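Local coordinates for protein lectin 2 (Agrocybe aegerita, PDB 4TQJ) that binds sugars as a lectin, specifically recognising N-acetylglucosamine at the non-reducing ends of glycans, at residues Asp20-Gly25 against Arg61-Thr66; Gly28-Arg33 against Asn380-Ser385; Lys45-Ala48 against Gly53-Thr56; Ser85-Asn88 against Thr92-Asp95. The protein carries 1 engineered substitution. All blocks are in the same frame, centred on the assembly; numbering follows the deposited sequence.

Contact 1. Residues Asp20-Gly25 against Arg61-Thr66; sequences DIVGFG and RLIADT
Arg61 lays the aliphatic part of its side chain over the ring of Phe24, the two side chains sliding past each other in opposite directions. CB comes first and sits almost centrally over one face, 3.5 Å from the centroid of the Phe24 ring and 10° off its normal, a CH-pi contact. CG passes on over the CD1-CE1 side, and CD reaches 3.6 Å from Phe24 CD1. There the chain bends (chi3 -76°), carrying the guanidinium beyond the ring, with its plane 55° from that of Phe24. NH1 is held at this end by Phe47 O and by a water, 3.1 Å from NH1, that also bonds to Gly25 O at 2.8 Å. A long arginine suits the place because its methylenes pack on an aromatic while its charged end gains polar partners inside the protein. These strands belong to neighbouring four-stranded sheets of a beta-propeller, 20-25 in one blade and 60-64 in the next, and run roughly antiparallel across the interface. Farther along, the branched aliphatic residues Val22 and Ile63 meet tip to tip, Val22 CG1 tightly against Ile63 CD1 at 3.5 Å. Leu62 O lies at the edge of the Phe24 ring, in its plane, 3.7 Å from CZ.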
loop_
_atom_site.group_PDB
_atom_site.type_symbol
_atom_site.label_atom_id
_atom_site.label_comp_id
_atom_site.label_asym_id
_atom_site.label_seq_id
_atom_site.Cartn_x
_atom_site.Cartn_y
_atom_site.Cartn_z
ATOM N N ASP A 20 2.406 -2.812 8.453
ATOM C CA ASP A 20 2.855 -1.561 9.061
ATOM C C ASP A 20 2.777 -1.612 10.589
ATOM O O ASP A 20 2.050 -2.418 11.147
ATOM C CB ASP A 20 1.980 -0.393 8.568
ATOM C CG ASP A 20 1.877 -0.334 7.062
ATOM O OD1 ASP A 20 2.890 -0.028 6.409
ATOM O OD2 ASP A 20 0.778 -0.608 6.528
ATOM N N ILE A 21 3.518 -0.739 11.264
ATOM C CA ILE A 21 3.450 -0.642 12.723
ATOM C C ILE A 21 2.494 0.470 13.084
ATOM O O ILE A 21 2.602 1.571 12.555
ATOM C CB ILE A 21 4.796 -0.257 13.341
ATOM C CG1 ILE A 21 5.871 -1.279 12.968
ATOM C CG2 ILE A 21 4.678 -0.136 14.869
ATOM C CD1 ILE A 21 7.249 -0.832 13.353
ATOM N N VAL A 22 1.552 0.188 13.971
ATOM C CA VAL A 22 0.693 1.241 14.500
ATOM C C VAL A 22 0.846 1.242 16.012
ATOM O O VAL A 22 0.577 0.237 16.676
ATOM C CB VAL A 22 -0.771 1.058 14.069
ATOM C CG1 VAL A 22 -1.689 2.041 14.793
ATOM C CG2 VAL A 22 -0.897 1.200 12.553
ATOM N N GLY A 23 1.333 2.355 16.545
ATOM C CA GLY A 23 1.542 2.474 17.968
ATOM C C GLY A 23 0.649 3.531 18.586
ATOM O O GLY A 23 0.599 4.668 18.107
ATOM N N PHE A 24 -0.076 3.162 19.636
ATOM C CA PHE A 24 -0.741 4.160 20.456
ATOM C C PHE A 24 0.230 4.538 21.563
ATOM O O PHE A 24 0.246 3.923 22.622
ATOM C CB PHE A 24 -2.048 3.623 21.026
ATOM C CG PHE A 24 -3.083 3.345 19.976
ATOM C CD1 PHE A 24 -4.020 4.315 19.628
ATOM C CD2 PHE A 24 -3.093 2.133 19.307
ATOM C CE1 PHE A 24 -4.974 4.063 18.649
ATOM C CE2 PHE A 24 -4.036 1.869 18.331
ATOM C CZ PHE A 24 -4.978 2.833 17.996
ATOM N N GLY A 25 1.071 5.527 21.286
ATOM C CA GLY A 25 2.123 5.915 22.206
ATOM C C GLY A 25 1.585 6.836 23.284
ATOM O O GLY A 25 0.376 7.078 23.361
ATOM N N ARG A 61 -8.341 0.300 21.736
ATOM C CA ARG A 61 -7.812 1.052 20.596
ATOM C C ARG A 61 -7.343 0.144 19.455
ATOM O O ARG A 61 -6.459 -0.701 19.645
ATOM C CB ARG A 61 -6.683 1.977 21.067
ATOM C CG ARG A 61 -7.193 3.205 21.824
ATOM C CD ARG A 61 -6.079 3.903 22.591
ATOM N NE ARG A 61 -5.705 3.172 23.805
ATOM C CZ ARG A 61 -4.732 3.543 24.629
ATOM N NH1 ARG A 61 -4.035 4.645 24.368
ATOM N NH2 ARG A 61 -4.454 2.815 25.704
ATOM N N LEU A 62 -7.939 0.328 18.272
ATOM C CA LEU A 62 -7.751 -0.591 17.157
ATOM C C LEU A 62 -7.562 0.137 15.824
ATOM O O LEU A 62 -7.572 1.363 15.779
ATOM C CB LEU A 62 -8.948 -1.547 17.059
ATOM C CG LEU A 62 -9.266 -2.416 18.294
ATOM C CD1 LEU A 62 -10.633 -3.063 18.159
ATOM C CD2 LEU A 62 -8.186 -3.462 18.552
ATOM N N ILE A 63 -7.374 -0.636 14.753
ATOM C CA ILE A 63 -7.324 -0.124 13.387
ATOM C C ILE A 63 -8.285 -0.940 12.544
ATOM O O ILE A 63 -8.256 -2.171 12.586
ATOM C CB ILE A 63 -5.935 -0.291 12.751
ATOM C CG1 ILE A 63 -4.883 0.479 13.533
ATOM C CG2 ILE A 63 -5.954 0.191 11.300
ATOM C CD1 ILE A 63 -4.694 1.887 13.015
ATOM N N ALA A 64 -9.160 -0.270 11.802
ATOM C CA ALA A 64 -10.015 -0.973 10.850
ATOM C C ALA A 64 -10.505 -0.039 9.757
ATOM O O ALA A 64 -10.490 1.183 9.917
ATOM C CB ALA A 64 -11.191 -1.628 11.567
ATOM N N ASP A 65 -10.934 -0.612 8.643
ATOM C CA ASP A 65 -11.476 0.194 7.563
ATOM C C ASP A 65 -12.947 0.450 7.852
ATOM O O ASP A 65 -13.798 -0.410 7.612
ATOM C CB ASP A 65 -11.298 -0.498 6.206
ATOM C CG ASP A 65 -11.793 0.367 5.044
ATOM O OD1 ASP A 65 -12.189 1.513 5.303
ATOM O OD2 ASP A 65 -11.775 -0.089 3.884
ATOM N N THR A 66 -13.237 1.626 8.395
ATOM C CA THR A 66 -14.601 1.995 8.736
ATOM C C THR A 66 -15.321 2.755 7.626
ATOM O O THR A 66 -16.496 3.079 7.768
ATOM C CB THR A 66 -14.647 2.863 10.001
ATOM O OG1 THR A 66 -14.051 4.134 9.722
ATOM C CG2 THR A 66 -13.902 2.185 11.148
HETATM O O HOH W 1 -1.173 5.491 25.121
#

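Contact 2. Residues Gly28-Arg33 against Asn380-Ser385; sequences GVVIGR and NDFSFS
The Phe382 ring and the Val30 side chain pass each other in opposite directions, so that Val30 CG1 meets the far end of the ring obliquely, 4.0 Å from Phe382 CZ. With CG anti to the carbonyl carbon (chi1 -59°), the phenyl group extends from its loop to the strand, and CZ comes within 3.8 Å of Gly32 N. Glycine suits this point: having no side chain, Gly32 lets the aromatic rim come right up to the backbone, and Phe382 CE2 lies 4.1 Å from Gly32 CA. Ile31 C lies at the ring's edge, near its plane, 4.3 Å from Phe382 CZ. The arrangement belongs to the closure of the beta-propeller, where the loop holding Phe382 connects outer strand 376-379 of one blade with strand 395-399, which joins 20-25 and 28-32 in the next sheet. Phe382 is the third residue of a type II turn from Asn380 to Ser383 and takes the positive phi, 74°, that this position requires. Ser383 helps to fasten the turn, its OG donating to Asn380 O at 2.8 Å. Ile21 of the adjacent strand also packs on Phe382, and the ring of Trp389 meets it at an inclination of about 45°.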
loop_
_atom_site.group_PDB
_atom_site.type_symbol
_atom_site.label_atom_id
_atom_site.label_comp_id
_atom_site.label_asym_id
_atom_site.label_seq_id
_atom_site.Cartn_x
_atom_site.Cartn_y
_atom_site.Cartn_z
ATOM N N GLY A 28 0.295 10.162 21.530
ATOM C CA GLY A 28 -0.597 10.036 20.394
ATOM C C GLY A 28 -0.248 8.850 19.528
ATOM O O GLY A 28 0.653 8.079 19.846
ATOM N N VAL A 29 -0.963 8.724 18.423
ATOM C CA VAL A 29 -0.806 7.608 17.504
ATOM C C VAL A 29 0.435 7.788 16.634
ATOM O O VAL A 29 0.557 8.765 15.892
ATOM C CB VAL A 29 -2.046 7.491 16.608
ATOM C CG1 VAL A 29 -1.976 6.241 15.729
ATOM C CG2 VAL A 29 -3.307 7.491 17.462
ATOM N N VAL A 30 1.364 6.845 16.739
ATOM C CA VAL A 30 2.584 6.879 15.950
ATOM C C VAL A 30 2.518 5.816 14.862
ATOM O O VAL A 30 2.307 4.645 15.157
ATOM C CB VAL A 30 3.812 6.620 16.827
ATOM C CG1 VAL A 30 5.072 6.845 16.029
ATOM C CG2 VAL A 30 3.772 7.531 18.051
ATOM N N ILE A 31 2.647 6.231 13.605
ATOM C CA ILE A 31 2.618 5.291 12.498
ATOM C C ILE A 31 4.026 4.992 12.025
ATOM O O ILE A 31 4.804 5.907 11.752
ATOM C CB ILE A 31 1.810 5.832 11.293
ATOM C CG1 ILE A 31 0.394 6.205 11.717
ATOM C CG2 ILE A 31 1.762 4.798 10.174
ATOM C CD1 ILE A 31 -0.445 5.027 12.230
ATOM N N GLY A 32 4.348 3.707 11.942
ATOM C CA GLY A 32 5.588 3.256 11.341
ATOM C C GLY A 32 5.297 2.549 10.028
ATOM O O GLY A 32 5.279 1.315 9.963
ATOM N N ARG A 33 5.075 3.327 8.970
ATOM C CA ARG A 33 4.759 2.735 7.667
ATOM C C ARG A 33 5.916 1.894 7.107
ATOM O O ARG A 33 7.029 2.391 6.917
ATOM C CB ARG A 33 4.347 3.821 6.670
ATOM C CG ARG A 33 3.405 3.338 5.564
ATOM C CD ARG A 33 4.156 2.709 4.390
ATOM N NE ARG A 33 3.304 2.600 3.205
ATOM C CZ ARG A 33 3.723 2.165 2.021
ATOM N NH1 ARG A 33 4.985 1.778 1.861
ATOM N NH2 ARG A 33 2.881 2.106 0.995
ATOM N N ASN A 380 15.614 2.293 16.355
ATOM C CA ASN A 380 15.542 2.500 17.802
ATOM C C ASN A 380 14.113 2.746 18.247
ATOM O O ASN A 380 13.773 2.550 19.407
ATOM C CB ASN A 380 16.401 3.689 18.249
ATOM C CG ASN A 380 17.887 3.407 18.172
ATOM O OD1 ASN A 380 18.336 2.285 18.407
ATOM N ND2 ASN A 380 18.663 4.434 17.841
ATOM N N ASP A 381 13.275 3.184 17.315
ATOM C CA ASP A 381 11.894 3.537 17.630
ATOM C C ASP A 381 11.042 2.299 17.943
ATOM O O ASP A 381 11.353 1.190 17.500
ATOM C CB ASP A 381 11.283 4.328 16.462
ATOM C CG ASP A 381 12.133 5.537 16.061
ATOM O OD1 ASP A 381 12.546 6.317 16.950
ATOM O OD2 ASP A 381 12.403 5.699 14.851
ATOM N N PHE A 382 9.977 2.516 18.710
ATOM C CA PHE A 382 9.026 1.489 19.150
ATOM C C PHE A 382 9.537 0.554 20.243
ATOM O O PHE A 382 8.748 -0.163 20.858
ATOM C CB PHE A 382 8.434 0.697 17.974
ATOM C CG PHE A 382 7.698 1.554 16.986
ATOM C CD1 PHE A 382 6.465 2.097 17.304
ATOM C CD2 PHE A 382 8.252 1.834 15.753
ATOM C CE1 PHE A 382 5.792 2.894 16.404
ATOM C CE2 PHE A 382 7.584 2.631 14.850
ATOM C CZ PHE A 382 6.352 3.155 15.175
ATOM N N SER A 383 10.842 0.570 20.488
ATOM C CA SER A 383 11.421 -0.224 21.578
ATOM C C SER A 383 10.929 0.262 22.944
ATOM O O SER A 383 10.503 1.407 23.096
ATOM C CB SER A 383 12.946 -0.177 21.530
ATOM O OG SER A 383 13.410 1.135 21.791
ATOM N N PHE A 384 10.988 -0.625 23.933
ATOM C CA PHE A 384 10.556 -0.309 25.291
ATOM C C PHE A 384 11.166 0.998 25.796
ATOM O O PHE A 384 10.469 1.835 26.371
ATOM C CB PHE A 384 10.893 -1.464 26.236
ATOM C CG PHE A 384 10.534 -1.198 27.664
ATOM C CD1 PHE A 384 9.208 -1.120 28.061
ATOM C CD2 PHE A 384 11.521 -1.043 28.621
ATOM C CE1 PHE A 384 8.876 -0.868 29.393
ATOM C CE2 PHE A 384 11.198 -0.796 29.946
ATOM C CZ PHE A 384 9.879 -0.708 30.333
ATOM N N SER A 385 12.463 1.168 25.574
ATOM C CA SER A 385 13.131 2.437 25.871
ATOM C C SER A 385 12.755 2.955 27.249
ATOM O O SER A 385 12.227 4.064 27.385
ATOM C CB SER A 385 12.778 3.482 24.821
ATOM O OG SER A 385 13.348 3.156 23.571
#

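Contact 3. Residues Lys45-Ala48 against Gly53-Thr56; sequences KNFA and GWLT
Two N-H groups grip Asn46 OD1. Phe47 N lies 2.7 Å from Asn46 OD1, in the carbonyl plane and on a lone pair; Trp54 NE1, from across the contact, lies 3.1 Å from the same OD1, nearly in line with the C=O bond. The second bond is bent, 136° at the hydrogen, and OD1 lies 28° out of the indole plane. An asparagine suits this place: with CG anti to its own backbone N, its short amide reaches both donors and ties the indole to the main chain. Phe47 contributes twice to the packing. Its CA sits over one face of the indole, 3.4 Å from the centroid of the five-membered ring, as a CH-pi contact, while its phenyl ring lies beside the six-membered ring, pointing the same way, with CD1 3.6 Å from Trp54 CZ2 and the planes inclined at 42°. Phe47 and Ala48 form a G1 beta bulge, Phe47 taking the left-handed backbone conformation of its first position. Beyond it, Trp54 N donates to Ala48 O at 3.0 Å. The whole arrangement lies within the loop from outer strand 41-44 to strand 60-64 of the next blade, where Phe47 also packs on Ser85 and Trp54 on Tyr83, both of strand 82-85.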
loop_
_atom_site.group_PDB
_atom_site.type_symbol
_atom_site.label_atom_id
_atom_site.label_comp_id
_atom_site.label_asym_id
_atom_site.label_seq_id
_atom_site.Cartn_x
_atom_site.Cartn_y
_atom_site.Cartn_z
ATOM N N LYS A 45 -2.767 13.460 17.520
ATOM C CA LYS A 45 -2.531 13.813 18.917
ATOM C C LYS A 45 -3.758 13.500 19.755
ATOM O O LYS A 45 -4.464 14.398 20.223
ATOM C CB LYS A 45 -2.154 15.292 19.051
ATOM C CG LYS A 45 -0.749 15.608 18.545
ATOM C CD LYS A 45 -0.469 17.107 18.528
ATOM C CE LYS A 45 1.009 17.393 18.273
ATOM N NZ LYS A 45 1.520 16.736 17.038
ATOM N N ASN A 46 -4.011 12.212 19.930
ATOM C CA ASN A 46 -5.162 11.746 20.669
ATOM C C ASN A 46 -5.032 10.226 20.830
ATOM O O ASN A 46 -4.022 9.659 20.433
ATOM C CB ASN A 46 -6.445 12.133 19.929
ATOM C CG ASN A 46 -7.621 12.356 20.871
ATOM O OD1 ASN A 46 -7.838 11.585 21.803
ATOM N ND2 ASN A 46 -8.382 13.424 20.633
ATOM N N PHE A 47 -6.027 9.577 21.423
ATOM C CA PHE A 47 -5.973 8.129 21.621
ATOM C C PHE A 47 -4.766 7.697 22.453
ATOM O O PHE A 47 -4.243 6.606 22.266
ATOM C CB PHE A 47 -5.906 7.416 20.273
ATOM C CG PHE A 47 -7.090 7.666 19.399
ATOM C CD1 PHE A 47 -8.307 7.059 19.672
ATOM C CD2 PHE A 47 -6.990 8.496 18.289
ATOM C CE1 PHE A 47 -9.410 7.278 18.853
ATOM C CE2 PHE A 47 -8.085 8.721 17.475
ATOM C CZ PHE A 47 -9.295 8.110 17.756
ATOM N N ALA A 48 -4.336 8.542 23.381
ATOM C CA ALA A 48 -3.072 8.314 24.070
ATOM C C ALA A 48 -3.136 8.562 25.580
ATOM O O ALA A 48 -4.016 9.276 26.070
ATOM C CB ALA A 48 -1.981 9.173 23.436
ATOM N N GLY A 53 -6.591 11.347 27.475
ATOM C CA GLY A 53 -6.832 10.578 28.684
ATOM C C GLY A 53 -7.164 9.111 28.467
ATOM O O GLY A 53 -7.947 8.540 29.217
ATOM N N TRP A 54 -6.554 8.490 27.460
ATOM C CA TRP A 54 -6.862 7.102 27.114
ATOM C C TRP A 54 -6.094 6.115 27.977
ATOM O O TRP A 54 -4.901 6.293 28.239
ATOM C CB TRP A 54 -6.598 6.839 25.627
ATOM C CG TRP A 54 -7.571 7.557 24.726
ATOM C CD1 TRP A 54 -7.581 8.889 24.420
ATOM C CD2 TRP A 54 -8.681 6.978 24.028
ATOM N NE1 TRP A 54 -8.628 9.175 23.570
ATOM C CE2 TRP A 54 -9.322 8.017 23.321
ATOM C CE3 TRP A 54 -9.198 5.678 23.937
ATOM C CZ2 TRP A 54 -10.449 7.799 22.531
ATOM C CZ3 TRP A 54 -10.315 5.462 23.152
ATOM C CH2 TRP A 54 -10.929 6.518 22.456
ATOM N N LEU A 55 -6.788 5.070 28.416
ATOM C CA LEU A 55 -6.213 4.099 29.335
ATOM C C LEU A 55 -6.413 2.663 28.855
ATOM O O LEU A 55 -7.486 2.300 28.361
ATOM C CB LEU A 55 -6.852 4.270 30.717
ATOM C CG LEU A 55 -6.586 5.633 31.361
ATOM C CD1 LEU A 55 -7.498 5.884 32.559
ATOM C CD2 LEU A 55 -5.136 5.715 31.762
ATOM N N THR A 56 -5.388 1.841 29.020
ATOM C CA THR A 56 -5.501 0.435 28.667
ATOM C C THR A 56 -6.497 -0.270 29.583
ATOM O O THR A 56 -7.048 -1.306 29.220
ATOM C CB THR A 56 -4.146 -0.290 28.728
ATOM O OG1 THR A 56 -3.646 -0.251 30.070
ATOM C CG2 THR A 56 -3.132 0.363 27.777
#

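Contact 4. Residues Ser85-Asn88 against Thr92-Asp95; sequences SVNN and TFAD
A beta-hairpin connection, between strand 82-85 and strand 98-101 of one blade, brings these segments together. Its backbone rungs are Ala94 N to Val86 O at 2.9 Å and, nearer the turn, Asn88 N to Thr92 O at 2.7 Å, the latter nearly in line with the carbonyl. Between the rungs Asn87 faces Phe93 as a non-hydrogen-bonded antiparallel pair, their CA atoms 4.4 Å apart. Here the Asn87 amide crosses the Phe93 ring obliquely, planes 40° apart, with OD1 over one face toward the rim: Phe93 CE1 comes to 3.4 Å from Asn87 CB, and CZ to 3.5 Å from Asn87 ND2. Asparagine suits this place because its amide serves the turn as well as the packing; OD1 accepts from Gly89 N, and ND2 donates to Gly72 O, fixing the rotation of the group. In the propeller this hairpin forms the outer part of its blade, and Phe93 packs on Ile74 of its own blade and on Ala43 and Val44 of the neighbouring one. At the other end of the pairing Ser85 OG, small enough to fit close to the opposite backbone, gives its proton to Ala94 O at 2.6 Å. Arg16 of the second subunit packs against Thr92.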
loop_
_atom_site.group_PDB
_atom_site.type_symbol
_atom_site.label_atom_id
_atom_site.label_comp_id
_atom_site.label_asym_id
_atom_site.label_seq_id
_atom_site.Cartn_x
_atom_site.Cartn_y
_atom_site.Cartn_z
ATOM N N SER A 85 -10.634 8.255 13.643
ATOM C CA SER A 85 -9.793 9.144 12.846
ATOM C C SER A 85 -9.595 8.553 11.461
ATOM O O SER A 85 -8.851 7.589 11.275
ATOM C CB SER A 85 -8.432 9.384 13.507
ATOM O OG SER A 85 -8.517 10.373 14.520
ATOM N N VAL A 86 -10.261 9.145 10.482
ATOM C CA VAL A 86 -10.240 8.616 9.135
ATOM C C VAL A 86 -8.884 8.783 8.449
ATOM O O VAL A 86 -8.326 9.875 8.409
ATOM C CB VAL A 86 -11.376 9.237 8.299
ATOM C CG1 VAL A 86 -11.266 8.809 6.835
ATOM C CG2 VAL A 86 -12.730 8.842 8.892
ATOM N N ASN A 87 -8.353 7.679 7.932
ATOM C CA ASN A 87 -7.165 7.683 7.076
ATOM C C ASN A 87 -7.514 8.261 5.696
ATOM O O ASN A 87 -8.197 7.609 4.909
ATOM C CB ASN A 87 -6.670 6.244 6.934
ATOM C CG ASN A 87 -5.435 6.107 6.056
ATOM O OD1 ASN A 87 -5.086 6.986 5.265
ATOM N ND2 ASN A 87 -4.780 4.965 6.179
ATOM N N ASN A 88 -7.054 9.476 5.400
ATOM C CA ASN A 88 -7.446 10.151 4.158
ATOM C C ASN A 88 -6.869 9.510 2.897
ATOM O O ASN A 88 -7.028 10.039 1.788
ATOM C CB ASN A 88 -7.096 11.643 4.196
ATOM C CG ASN A 88 -5.716 11.942 3.607
ATOM O OD1 ASN A 88 -4.753 11.209 3.849
ATOM N ND2 ASN A 88 -5.622 13.019 2.820
ATOM N N THR A 92 -2.374 10.672 5.702
ATOM C CA THR A 92 -2.910 11.663 6.630
ATOM C C THR A 92 -4.113 11.104 7.388
ATOM O O THR A 92 -5.008 10.517 6.781
ATOM C CB THR A 92 -3.363 12.942 5.892
ATOM O OG1 THR A 92 -2.263 13.504 5.161
ATOM C CG2 THR A 92 -3.907 13.967 6.875
ATOM N N PHE A 93 -4.143 11.309 8.705
ATOM C CA PHE A 93 -5.241 10.837 9.546
ATOM C C PHE A 93 -5.962 12.002 10.205
ATOM O O PHE A 93 -5.324 12.896 10.756
ATOM C CB PHE A 93 -4.721 9.888 10.623
ATOM C CG PHE A 93 -4.216 8.576 10.085
ATOM C CD1 PHE A 93 -5.013 7.441 10.131
ATOM C CD2 PHE A 93 -2.948 8.478 9.531
ATOM C CE1 PHE A 93 -4.554 6.233 9.636
ATOM C CE2 PHE A 93 -2.487 7.272 9.028
ATOM C CZ PHE A 93 -3.291 6.149 9.080
ATOM N N ALA A 94 -7.291 11.989 10.155
ATOM C CA ALA A 94 -8.087 13.076 10.716
ATOM C C ALA A 94 -7.791 13.292 12.189
ATOM O O ALA A 94 -7.761 12.347 12.969
ATOM C CB ALA A 94 -9.580 12.829 10.500
ATOM N N ASP A 95 -7.584 14.548 12.559
ATOM C CA ASP A 95 -7.294 14.927 13.936
ATOM C C ASP A 95 -7.812 16.343 14.146
ATOM O O ASP A 95 -7.366 17.268 13.466
ATOM C CB ASP A 95 -5.778 14.854 14.188
ATOM C CG ASP A 95 -5.388 15.283 15.596
ATOM O OD1 ASP A 95 -6.281 15.340 16.468
ATOM O OD2 ASP A 95 -4.186 15.551 15.833
#

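All four contacts fall on two neighbouring blades and their borders. Contacts 1 and 2 share the sheet of strands 20-25 and 28-32, adjacent in it, with centres about 12 Å apart; contact 2 brings in residues from near the chain's end, so the ring is closed there, while contact 1 joins this blade to the next. Contact 3, between the two segments of contact 1 in sequence, lies in the connecting loop, its centre about 12 Å from that of contact 1, and touches it where Ala48 packs on Gly25. Contact 4 follows in the second blade, its centre about 16 Å from that of contact 3, where Asp95 OD2 reaches back to Lys45 N. Together they probably help to hold the first two blades to each other and to the closing strand.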